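Local coordinates for putative rRNA methylase (Clostridium thermocellum ATCC 27405, PDB 3EEY), which binds S-adenosylmethionine and is probably a methyltransferase of the Rossmann-like class, perhaps acting on ribosomal RNA, at residues G23-D28 / R49-D54; D36-A41 / K65-L70; I139-D144 / A176-I181. All blocks are in the same frame, centred on the assembly; numbering follows the deposited sequence.

Along the chain, contacts 1 and 2 interlock, their segments alternating, whereas contact 3 follows after both have closed. Contact 1 pairs strands 25-28 and 49-53 of the seven-stranded mixed sheet; contact 2 packs helix 35-44, the crossover between those strands, against helix 57-69. Their centres lie about 11 Å apart, and D28 of contact 1 reaches T37 of contact 2 through a probable hydrogen bond. Both also touch S-adenosylmethionine. Contact 3, centred about 26 Å from each, lies where strand 133-139 ends and strand 181-187 begins. Much of the cofactor site is thus built on the first beta-alpha-beta unit, while the side chain of Y140 in contact 3 comes within about 5 Å of the cofactor.

Contact 1: G23-D28 / R49-D54; sequences GDTVVD and RVFGFD. With SAM (S-adenosylmethionine), chain K.
V26 and R49 join the two strands through their backbones, V26 N donating to R49 O at 2.9 Å. The strands run parallel, 19° askew, in the register T25-R49, V26-V50, V27-F51 and D28-G52; within these segments their axes approach to 4.6 Å. Four more backbone bonds continue the pairing: R49 N to D24 O, F51 N to V26 O, D28 N to F51 O and F53 N to D28 O. The last is the most bent at its hydrogen, 139°. CA-H groups of T25, V50, V27 and G52 add weaker contacts to four of these carbonyls, those of R49, V26, F51 and D28.

Apolar packing covers both faces. On the face of V26 and V50, their CG2 methyls meet at 3.7 Å, beneath L40 and A41 of helix 35-44. Beta-branched residues suit this buried strand. On the other face, T25 CG2 lies in the plane of the F51 ring, 3.8 Å from CE2 at its edge. With CG2 anti to the backbone N, T25 turns its methyl to the ring and sets OG1 beside its own backbone N. V27 CG1 similarly approaches the edge of F53, 3.7 Å from CE2. G52 offers only hydrogen beside D28.

At the carboxyl ends of the strands two aspartates have polar roles. D28 is buried, but OD2 bonds to T37 and OD1 to the backbone of T30. D54 directs its carboxylate at the two ribose hydroxyls: OD1 accepts from SAM O2' at 2.7 Å and OD2 from SAM O3' at 2.8 Å. Q56 N also bonds to OD1 and G32 N to OD2, which should help fix the group's rotation. An acidic residue after the second strand, gripping both ribose hydroxyls, is characteristic of Rossmann-like methyltransferases; paired carboxylate oxygens suit a vicinal diol, and the strand pairing sets their position.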
loop_
_atom_site.group_PDB
_atom_site.type_symbol
_atom_site.label_atom_id
_atom_site.label_comp_id
_atom_site.label_asym_id
_atom_site.label_seq_id
_atom_site.Cartn_x
_atom_site.Cartn_y
_atom_site.Cartn_z
ATOM N N GLY A 23 -24.286 -8.962 -3.670
ATOM C CA GLY A 23 -24.593 -10.332 -4.062
ATOM C C GLY A 23 -23.441 -11.310 -3.903
ATOM O O GLY A 23 -23.622 -12.516 -4.093
ATOM N N ASP A 24 -22.265 -10.794 -3.543
ATOM C CA ASP A 24 -21.050 -11.605 -3.404
ATOM C C ASP A 24 -21.063 -12.474 -2.161
ATOM O O ASP A 24 -21.836 -12.238 -1.240
ATOM C CB ASP A 24 -19.805 -10.711 -3.387
ATOM C CG ASP A 24 -19.388 -10.253 -4.773
ATOM O OD1 ASP A 24 -19.755 -10.919 -5.769
ATOM O OD2 ASP A 24 -18.678 -9.228 -4.866
ATOM N N THR A 25 -20.212 -13.493 -2.142
ATOM C CA THR A 25 -19.995 -14.276 -0.934
ATOM C C THR A 25 -18.631 -13.907 -0.366
ATOM O O THR A 25 -17.621 -13.983 -1.063
ATOM C CB THR A 25 -20.133 -15.796 -1.188
ATOM O OG1 THR A 25 -21.450 -16.079 -1.666
ATOM C CG2 THR A 25 -19.897 -16.596 0.095
ATOM N N VAL A 26 -18.622 -13.476 0.893
ATOM C CA VAL A 26 -17.418 -12.991 1.557
ATOM C C VAL A 26 -17.245 -13.689 2.907
ATOM O O VAL A 26 -18.180 -14.302 3.406
ATOM C CB VAL A 26 -17.421 -11.436 1.726
ATOM C CG1 VAL A 26 -17.481 -10.730 0.374
ATOM C CG2 VAL A 26 -18.575 -10.974 2.614
ATOM N N VAL A 27 -16.041 -13.610 3.476
ATOM C CA VAL A 27 -15.730 -14.246 4.759
ATOM C C VAL A 27 -15.058 -13.262 5.722
ATOM O O VAL A 27 -14.142 -12.542 5.342
ATOM C CB VAL A 27 -14.788 -15.500 4.601
ATOM C CG1 VAL A 27 -14.674 -16.257 5.908
ATOM C CG2 VAL A 27 -15.267 -16.441 3.506
ATOM N N ASP A 28 -15.542 -13.228 6.960
ATOM C CA ASP A 28 -14.823 -12.609 8.056
ATOM C C ASP A 28 -14.222 -13.767 8.841
ATOM O O ASP A 28 -14.927 -14.487 9.538
ATOM C CB ASP A 28 -15.769 -11.765 8.924
ATOM C CG ASP A 28 -15.038 -10.965 9.998
ATOM O OD1 ASP A 28 -13.819 -11.158 10.195
ATOM O OD2 ASP A 28 -15.693 -10.133 10.660
ATOM N N ARG A 49 -23.905 -13.085 0.908
ATOM C CA ARG A 49 -23.677 -13.961 2.052
ATOM C C ARG A 49 -22.330 -13.669 2.719
ATOM O O ARG A 49 -21.319 -13.535 2.050
ATOM C CB ARG A 49 -23.792 -15.435 1.616
ATOM C CG ARG A 49 -23.439 -16.500 2.672
ATOM C CD ARG A 49 -24.329 -16.468 3.924
ATOM N NE ARG A 49 -25.753 -16.393 3.598
ATOM C CZ ARG A 49 -26.736 -16.340 4.491
ATOM N NH1 ARG A 49 -26.473 -16.361 5.792
ATOM N NH2 ARG A 49 -27.994 -16.270 4.078
ATOM N N VAL A 50 -22.347 -13.559 4.043
ATOM C CA VAL A 50 -21.151 -13.398 4.850
ATOM C C VAL A 50 -20.993 -14.602 5.786
ATOM O O VAL A 50 -21.894 -14.916 6.559
ATOM C CB VAL A 50 -21.217 -12.116 5.729
ATOM C CG1 VAL A 50 -19.909 -11.917 6.513
ATOM C CG2 VAL A 50 -21.548 -10.894 4.895
ATOM N N PHE A 51 -19.847 -15.272 5.707
ATOM C CA PHE A 51 -19.496 -16.301 6.670
ATOM C C PHE A 51 -18.577 -15.696 7.718
ATOM O O PHE A 51 -17.563 -15.084 7.389
ATOM C CB PHE A 51 -18.821 -17.497 5.986
ATOM C CG PHE A 51 -19.752 -18.327 5.146
ATOM C CD1 PHE A 51 -20.526 -19.328 5.726
ATOM C CD2 PHE A 51 -19.856 -18.111 3.774
ATOM C CE1 PHE A 51 -21.389 -20.102 4.954
ATOM C CE2 PHE A 51 -20.716 -18.880 2.991
ATOM C CZ PHE A 51 -21.483 -19.878 3.583
ATOM N N GLY A 52 -18.950 -15.854 8.978
ATOM C CA GLY A 52 -18.151 -15.353 10.089
ATOM C C GLY A 52 -17.653 -16.465 10.987
ATOM O O GLY A 52 -18.374 -17.420 11.253
ATOM N N PHE A 53 -16.416 -16.336 11.452
ATOM C CA PHE A 53 -15.753 -17.368 12.236
ATOM C C PHE A 53 -15.138 -16.783 13.491
ATOM O O PHE A 53 -14.538 -15.705 13.443
ATOM C CB PHE A 53 -14.623 -18.030 11.426
ATOM C CG PHE A 53 -15.096 -18.897 10.299
ATOM C CD1 PHE A 53 -15.367 -20.252 10.508
ATOM C CD2 PHE A 53 -15.255 -18.375 9.024
ATOM C CE1 PHE A 53 -15.803 -21.065 9.466
ATOM C CE2 PHE A 53 -15.695 -19.177 7.977
ATOM C CZ PHE A 53 -15.980 -20.522 8.203
ATOM N N ASP A 54 -15.285 -17.498 14.602
ATOM C CA ASP A 54 -14.503 -17.259 15.813
ATOM C C ASP A 54 -14.528 -18.506 16.691
ATOM O O ASP A 54 -15.400 -19.365 16.541
ATOM C CB ASP A 54 -15.019 -16.044 16.588
ATOM C CG ASP A 54 -13.904 -15.287 17.292
ATOM O OD1 ASP A 54 -13.263 -15.849 18.202
ATOM O OD2 ASP A 54 -13.671 -14.114 16.942
HETATM N N SAM K . -12.266 -8.071 13.275
HETATM C CA SAM K . -12.412 -8.161 14.763
HETATM C C SAM K . -13.297 -7.045 15.324
HETATM O O SAM K . -13.271 -6.722 16.517
HETATM O OXT SAM K . -14.078 -6.446 14.584
HETATM C CB SAM K . -11.044 -8.213 15.433
HETATM C CG SAM K . -10.472 -9.627 15.481
HETATM S SD SAM K . -9.466 -9.955 16.954
HETATM C CE SAM K . -7.982 -8.988 16.559
HETATM C "C5'" SAM K . -8.958 -11.665 16.627
HETATM C "C4'" SAM K . -10.141 -12.623 16.798
HETATM O "O4'" SAM K . -9.879 -13.873 16.189
HETATM C "C3'" SAM K . -10.460 -12.897 18.267
HETATM O "O3'" SAM K . -11.833 -12.660 18.476
HETATM C "C2'" SAM K . -10.120 -14.361 18.472
HETATM O "O2'" SAM K . -10.970 -15.004 19.403
HETATM C "C1'" SAM K . -10.293 -14.909 17.060
HETATM N N9 SAM K . -9.538 -16.151 16.805
HETATM C C8 SAM K . -8.409 -16.618 17.437
HETATM N N7 SAM K . -8.066 -17.804 16.875
HETATM C C5 SAM K . -8.963 -18.092 15.900
HETATM C C6 SAM K . -9.103 -19.158 15.017
HETATM N N6 SAM K . -8.249 -20.178 15.006
HETATM N N1 SAM K . -10.160 -19.154 14.134
HETATM C C2 SAM K . -11.078 -18.127 14.104
HETATM N N3 SAM K . -10.925 -17.074 14.971
HETATM C C4 SAM K . -9.893 -17.060 15.852
#

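Contact 2: D36-A41 / K65-L70. With SAM (S-adenosylmethionine), chain K.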
loop_
_atom_site.group_PDB
_atom_site.type_symbol
_atom_site.label_atom_id
_atom_site.label_comp_id
_atom_site.label_asym_id
_atom_site.label_seq_id
_atom_site.Cartn_x
_atom_site.Cartn_y
_atom_site.Cartn_z
ATOM N N ASP A 36 -15.950 -5.746 11.364
ATOM C CA ASP A 36 -15.701 -6.170 9.980
ATOM C C ASP A 36 -16.843 -7.004 9.392
ATOM O O ASP A 36 -17.108 -6.922 8.197
ATOM C CB ASP A 36 -14.390 -6.949 9.870
ATOM C CG ASP A 36 -13.159 -6.082 10.092
ATOM O OD1 ASP A 36 -13.283 -4.847 10.168
ATOM O OD2 ASP A 36 -12.050 -6.646 10.180
ATOM N N THR A 37 -17.502 -7.805 10.235
ATOM C CA THR A 37 -18.654 -8.611 9.817
ATOM C C THR A 37 -19.808 -7.714 9.364
ATOM O O THR A 37 -20.394 -7.951 8.310
ATOM C CB THR A 37 -19.162 -9.560 10.938
ATOM O OG1 THR A 37 -18.080 -9.952 11.792
ATOM C CG2 THR A 37 -19.821 -10.799 10.329
ATOM N N ALA A 38 -20.104 -6.685 10.160
ATOM C CA ALA A 38 -21.136 -5.690 9.841
ATOM C C ALA A 38 -20.789 -4.929 8.569
ATOM O O ALA A 38 -21.643 -4.724 7.696
ATOM C CB ALA A 38 -21.327 -4.720 11.003
ATOM N N PHE A 39 -19.524 -4.524 8.486
ATOM C CA PHE A 39 -18.959 -3.868 7.308
ATOM C C PHE A 39 -19.126 -4.706 6.029
ATOM O O PHE A 39 -19.569 -4.192 5.002
ATOM C CB PHE A 39 -17.479 -3.532 7.559
ATOM C CG PHE A 39 -16.712 -3.177 6.320
ATOM C CD1 PHE A 39 -16.955 -1.988 5.654
ATOM C CD2 PHE A 39 -15.732 -4.026 5.827
ATOM C CE1 PHE A 39 -16.246 -1.655 4.507
ATOM C CE2 PHE A 39 -15.018 -3.698 4.689
ATOM C CZ PHE A 39 -15.277 -2.512 4.024
ATOM N N LEU A 40 -18.771 -5.986 6.103
ATOM C CA LEU A 40 -18.949 -6.914 4.982
ATOM C C LEU A 40 -20.421 -7.138 4.617
ATOM O O LEU A 40 -20.769 -7.224 3.432
ATOM C CB LEU A 40 -18.267 -8.252 5.273
ATOM C CG LEU A 40 -16.743 -8.329 5.173
ATOM C CD1 LEU A 40 -16.230 -9.627 5.778
ATOM C CD2 LEU A 40 -16.253 -8.174 3.739
ATOM N N ALA A 41 -21.275 -7.210 5.638
ATOM C CA ALA A 41 -22.717 -7.377 5.463
ATOM C C ALA A 41 -23.388 -6.211 4.730
ATOM O O ALA A 41 -24.287 -6.420 3.912
ATOM C CB ALA A 41 -23.382 -7.621 6.809
ATOM N N LYS A 65 -25.243 -9.883 18.429
ATOM C CA LYS A 65 -25.902 -8.708 18.988
ATOM C C LYS A 65 -25.743 -7.491 18.074
ATOM O O LYS A 65 -26.715 -6.801 17.784
ATOM C CB LYS A 65 -25.360 -8.407 20.385
ATOM C CG LYS A 65 -26.060 -7.258 21.098
ATOM C CD LYS A 65 -25.419 -6.982 22.444
ATOM C CE LYS A 65 -25.825 -5.626 22.990
ATOM N NZ LYS A 65 -27.284 -5.533 23.285
ATOM N N LYS A 66 -24.512 -7.260 17.625
ATOM C CA LYS A 66 -24.171 -6.212 16.658
ATOM C C LYS A 66 -25.006 -6.250 15.381
ATOM O O LYS A 66 -25.619 -5.250 15.011
ATOM C CB LYS A 66 -22.694 -6.321 16.287
ATOM C CG LYS A 66 -21.806 -5.272 16.910
ATOM C CD LYS A 66 -21.538 -4.161 15.911
ATOM C CE LYS A 66 -20.497 -3.144 16.370
ATOM N NZ LYS A 66 -19.720 -3.499 17.585
ATOM N N LEU A 67 -25.027 -7.409 14.726
ATOM C CA LEU A 67 -25.702 -7.575 13.451
ATOM C C LEU A 67 -27.224 -7.488 13.543
ATOM O O LEU A 67 -27.860 -6.998 12.616
ATOM C CB LEU A 67 -25.283 -8.895 12.810
ATOM C CG LEU A 67 -23.833 -9.022 12.343
ATOM C CD1 LEU A 67 -23.485 -10.484 12.194
ATOM C CD2 LEU A 67 -23.593 -8.275 11.043
ATOM N N THR A 68 -27.790 -7.955 14.657
ATOM C CA THR A 68 -29.242 -7.912 14.888
ATOM C C THR A 68 -29.681 -6.462 15.130
ATOM O O THR A 68 -30.742 -6.030 14.657
ATOM C CB THR A 68 -29.673 -8.825 16.080
ATOM O OG1 THR A 68 -29.050 -10.111 15.959
ATOM C CG2 THR A 68 -31.193 -9.008 16.125
ATOM N N ASP A 69 -28.830 -5.728 15.851
ATOM C CA ASP A 69 -29.009 -4.302 16.128
ATOM C C ASP A 69 -29.024 -3.447 14.867
ATOM O O ASP A 69 -29.703 -2.426 14.829
ATOM C CB ASP A 69 -27.906 -3.780 17.058
ATOM C CG ASP A 69 -28.142 -4.133 18.524
ATOM O OD1 ASP A 69 -29.177 -4.759 18.846
ATOM O OD2 ASP A 69 -27.276 -3.787 19.362
ATOM N N LEU A 70 -28.281 -3.866 13.844
ATOM C CA LEU A 70 -28.154 -3.089 12.612
ATOM C C LEU A 70 -28.979 -3.609 11.456
ATOM O O LEU A 70 -28.837 -3.105 10.344
ATOM C CB LEU A 70 -26.696 -3.014 12.174
ATOM C CG LEU A 70 -25.632 -2.645 13.202
ATOM C CD1 LEU A 70 -24.256 -2.823 12.604
ATOM C CD2 LEU A 70 -25.812 -1.234 13.733
HETATM N N SAM K . -12.266 -8.071 13.275
HETATM C CA SAM K . -12.412 -8.161 14.763
HETATM C C SAM K . -13.297 -7.045 15.324
HETATM O O SAM K . -13.271 -6.722 16.517
HETATM O OXT SAM K . -14.078 -6.446 14.584
HETATM C CB SAM K . -11.044 -8.213 15.433
HETATM C CG SAM K . -10.472 -9.627 15.481
HETATM S SD SAM K . -9.466 -9.955 16.954
HETATM C CE SAM K . -7.982 -8.988 16.559
HETATM C "C5'" SAM K . -8.958 -11.665 16.627
HETATM C "C4'" SAM K . -10.141 -12.623 16.798
HETATM O "O4'" SAM K . -9.879 -13.873 16.189
HETATM C "C3'" SAM K . -10.460 -12.897 18.267
HETATM O "O3'" SAM K . -11.833 -12.660 18.476
HETATM C "C2'" SAM K . -10.120 -14.361 18.472
HETATM O "O2'" SAM K . -10.970 -15.004 19.403
HETATM C "C1'" SAM K . -10.293 -14.909 17.060
HETATM N N9 SAM K . -9.538 -16.151 16.805
HETATM C C8 SAM K . -8.409 -16.618 17.437
HETATM N N7 SAM K . -8.066 -17.804 16.875
HETATM C C5 SAM K . -8.963 -18.092 15.900
HETATM C C6 SAM K . -9.103 -19.158 15.017
HETATM N N6 SAM K . -8.249 -20.178 15.006
HETATM N N1 SAM K . -10.160 -19.154 14.134
HETATM C C2 SAM K . -11.078 -18.127 14.104
HETATM N N3 SAM K . -10.925 -17.074 14.971
HETATM C C4 SAM K . -9.893 -17.060 15.852
#
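L67 reaches from helix 57-69 to helix 35-44 with both of its methyls. CD2 settles over the backbone of A38, 3.8 Å from A38 CA, and lies 4.3 Å from A41 CB; CD1 meets T37 CG2 at 4.1 Å, the two side chains crossing at about a right angle. The CG of L67 is anti to its carbonyl carbon (chi1 -68°), which carries the branched end across the gap although CB itself is not aimed at the other helix. L70, just past the helical turn, adds CD1 3.8 Å from A38 CB. Small A38 and A41 suit a surface that must receive leucine methyls; the axes of these helical segments approach to 9.8 Å and cross at -35°.

Polar groups serve other partners. T37's hydroxyl is engaged on the strand side, by D28. D36 OD1 bonds to H13, and OD2 lies 3.4 Å from the amino N of SAM, where a carboxylate would probably help balance the cofactor's positive charge. K66 NZ adds a weak bond to N35 in helix 35-44.

These are consecutive helices of the Rossmann-like fold, the crossover between strands 25-28 and 49-53 and the helix after strand 49-53. No hydrogen bond joins segments 36-41 and 65-70, which meet through apolar groups.

Contact 3: I139-D144 / A176-I181; sequences IYYGGD and ANCPPI
This contact is where strand 133-139 ends and the antiparallel strand 181-187 begins; one loop leaves the sheet, the other enters it. I139 and I181 form a hydrogen-bonded antiparallel pair: I139 N donates to I181 O at 2.7 Å, nearly straight at the hydrogen, and I181 N returns a bond to I139 O at 3.0 Å. P180 CA adds a CA-H...O contact to I139 O at 3.4 Å. Two residues on, where Y141 would pair with P179, the proline lacks the N-H needed, consistent with the pairing stopping there.

Aromatic rings take over from there. P180 CB stands over one face of Y140 as a CH-pi contact, and CG touches CE1 at 3.5 Å; the place suits a compact ring whose C-H groups can face the aromatic system. Y141 has its CG between the backbone N and the carbonyl carbon (chi1 60°), which swings the ring over the 176-181 segment. C178 CB sits over one face of that ring, 3.8 Å from its centroid, and SG approaches obliquely as a sulfur-aromatic contact. At the far end of the ring, Y141 OH donates to P179 O at 3.0 Å, tilted 26° from the carbonyl plane. I181 CD1 packs near CE1, and K150 adds a cation-pi interaction.

G142 adopts a positive phi, which glycine accommodates readily, and its CA lies 3.7 Å from C178 SG. A water bridges the separated backbones, accepting from Y141 N and donating to C178 O. Beyond the strand pair, P179 O is thus served by a phenol, and Y141 N and C178 O by a water, while aromatic faces replace sheet pairing in holding the loops together.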
loop_
_atom_site.group_PDB
_atom_site.type_symbol
_atom_site.label_atom_id
_atom_site.label_comp_id
_atom_site.label_asym_id
_atom_site.label_seq_id
_atom_site.Cartn_x
_atom_site.Cartn_y
_atom_site.Cartn_z
ATOM N N ILE A 139 -2.129 -7.332 10.509
ATOM C CA ILE A 139 -1.286 -8.048 11.459
ATOM C C ILE A 139 -0.930 -7.131 12.619
ATOM O O ILE A 139 -0.264 -6.113 12.436
ATOM C CB ILE A 139 0.021 -8.579 10.800
ATOM C CG1 ILE A 139 -0.296 -9.512 9.626
ATOM C CG2 ILE A 139 0.890 -9.297 11.838
ATOM C CD1 ILE A 139 0.905 -9.862 8.749
ATOM N N TYR A 140 -1.395 -7.489 13.811
ATOM C CA TYR A 140 -0.977 -6.828 15.042
ATOM C C TYR A 140 0.079 -7.666 15.714
ATOM O O TYR A 140 0.031 -8.894 15.677
ATOM C CB TYR A 140 -2.132 -6.663 16.006
ATOM C CG TYR A 140 -3.248 -5.783 15.509
ATOM C CD1 TYR A 140 -3.355 -4.462 15.931
ATOM C CD2 TYR A 140 -4.220 -6.276 14.637
ATOM C CE1 TYR A 140 -4.399 -3.649 15.487
ATOM C CE2 TYR A 140 -5.255 -5.475 14.190
ATOM C CZ TYR A 140 -5.341 -4.166 14.609
ATOM O OH TYR A 140 -6.373 -3.369 14.163
ATOM N N TYR A 141 1.015 -6.990 16.360
ATOM C CA TYR A 141 2.179 -7.637 16.937
ATOM C C TYR A 141 2.710 -6.762 18.061
ATOM O O TYR A 141 2.157 -5.697 18.322
ATOM C CB TYR A 141 3.250 -7.908 15.863
ATOM C CG TYR A 141 3.780 -6.686 15.134
ATOM C CD1 TYR A 141 2.956 -5.932 14.296
ATOM C CD2 TYR A 141 5.114 -6.307 15.253
ATOM C CE1 TYR A 141 3.428 -4.828 13.633
ATOM C CE2 TYR A 141 5.606 -5.194 14.577
ATOM C CZ TYR A 141 4.753 -4.457 13.767
ATOM O OH TYR A 141 5.216 -3.347 13.082
ATOM N N GLY A 142 3.766 -7.218 18.729
ATOM C CA GLY A 142 4.269 -6.550 19.928
ATOM C C GLY A 142 3.317 -6.810 21.072
ATOM O O GLY A 142 2.452 -7.682 20.971
ATOM N N GLY A 143 3.465 -6.059 22.161
ATOM C CA GLY A 143 2.570 -6.187 23.318
ATOM C C GLY A 143 2.426 -7.617 23.815
ATOM O O GLY A 143 3.385 -8.397 23.761
ATOM N N ASP A 144 1.219 -7.965 24.268
ATOM C CA ASP A 144 0.901 -9.327 24.721
ATOM C C ASP A 144 1.014 -10.335 23.576
ATOM O O ASP A 144 1.473 -11.463 23.773
ATOM C CB ASP A 144 -0.512 -9.387 25.323
ATOM C CG ASP A 144 -0.636 -8.623 26.641
ATOM O OD1 ASP A 144 -1.314 -9.142 27.556
ATOM O OD2 ASP A 144 -0.074 -7.510 26.766
ATOM N N ALA A 176 6.815 4.172 15.760
ATOM C CA ALA A 176 7.265 3.274 16.816
ATOM C C ALA A 176 6.065 2.530 17.395
ATOM O O ALA A 176 4.916 2.810 17.016
ATOM C CB ALA A 176 7.985 4.061 17.907
ATOM N N ASN A 177 6.345 1.597 18.304
ATOM C CA ASN A 177 5.322 0.831 19.034
ATOM C C ASN A 177 4.439 -0.016 18.110
ATOM O O ASN A 177 3.204 0.042 18.160
ATOM C CB ASN A 177 4.511 1.729 20.000
ATOM C CG ASN A 177 3.746 0.937 21.065
ATOM O OD1 ASN A 177 4.094 -0.201 21.404
ATOM N ND2 ASN A 177 2.691 1.549 21.596
ATOM N N CYS A 178 5.119 -0.776 17.252
ATOM C CA CYS A 178 4.515 -1.806 16.400
ATOM C C CYS A 178 3.248 -1.385 15.656
ATOM O O CYS A 178 2.162 -1.885 15.969
ATOM C CB CYS A 178 4.228 -3.054 17.233
ATOM S SG CYS A 178 5.660 -3.628 18.121
ATOM N N PRO A 179 3.373 -0.459 14.682
ATOM C CA PRO A 179 2.174 -0.097 13.936
ATOM C C PRO A 179 1.695 -1.324 13.150
ATOM O O PRO A 179 2.519 -2.055 12.584
ATOM C CB PRO A 179 2.665 1.018 12.999
ATOM C CG PRO A 179 4.128 0.790 12.870
ATOM C CD PRO A 179 4.564 0.262 14.192
ATOM N N PRO A 180 0.380 -1.598 13.179
ATOM C CA PRO A 180 -0.180 -2.749 12.459
ATOM C C PRO A 180 0.164 -2.773 10.967
ATOM O O PRO A 180 0.216 -1.731 10.308
ATOM C CB PRO A 180 -1.693 -2.599 12.675
ATOM C CG PRO A 180 -1.808 -1.813 13.935
ATOM C CD PRO A 180 -0.659 -0.856 13.922
ATOM N N ILE A 181 0.418 -3.975 10.465
ATOM C CA ILE A 181 0.842 -4.204 9.087
ATOM C C ILE A 181 -0.324 -4.713 8.244
ATOM O O ILE A 181 -1.056 -5.571 8.696
ATOM C CB ILE A 181 2.000 -5.216 9.080
ATOM C CG1 ILE A 181 3.274 -4.549 9.609
ATOM C CG2 ILE A 181 2.239 -5.807 7.698
ATOM C CD1 ILE A 181 4.376 -5.529 9.940
HETATM O O HOH W 1 0.608 -4.215 16.212
#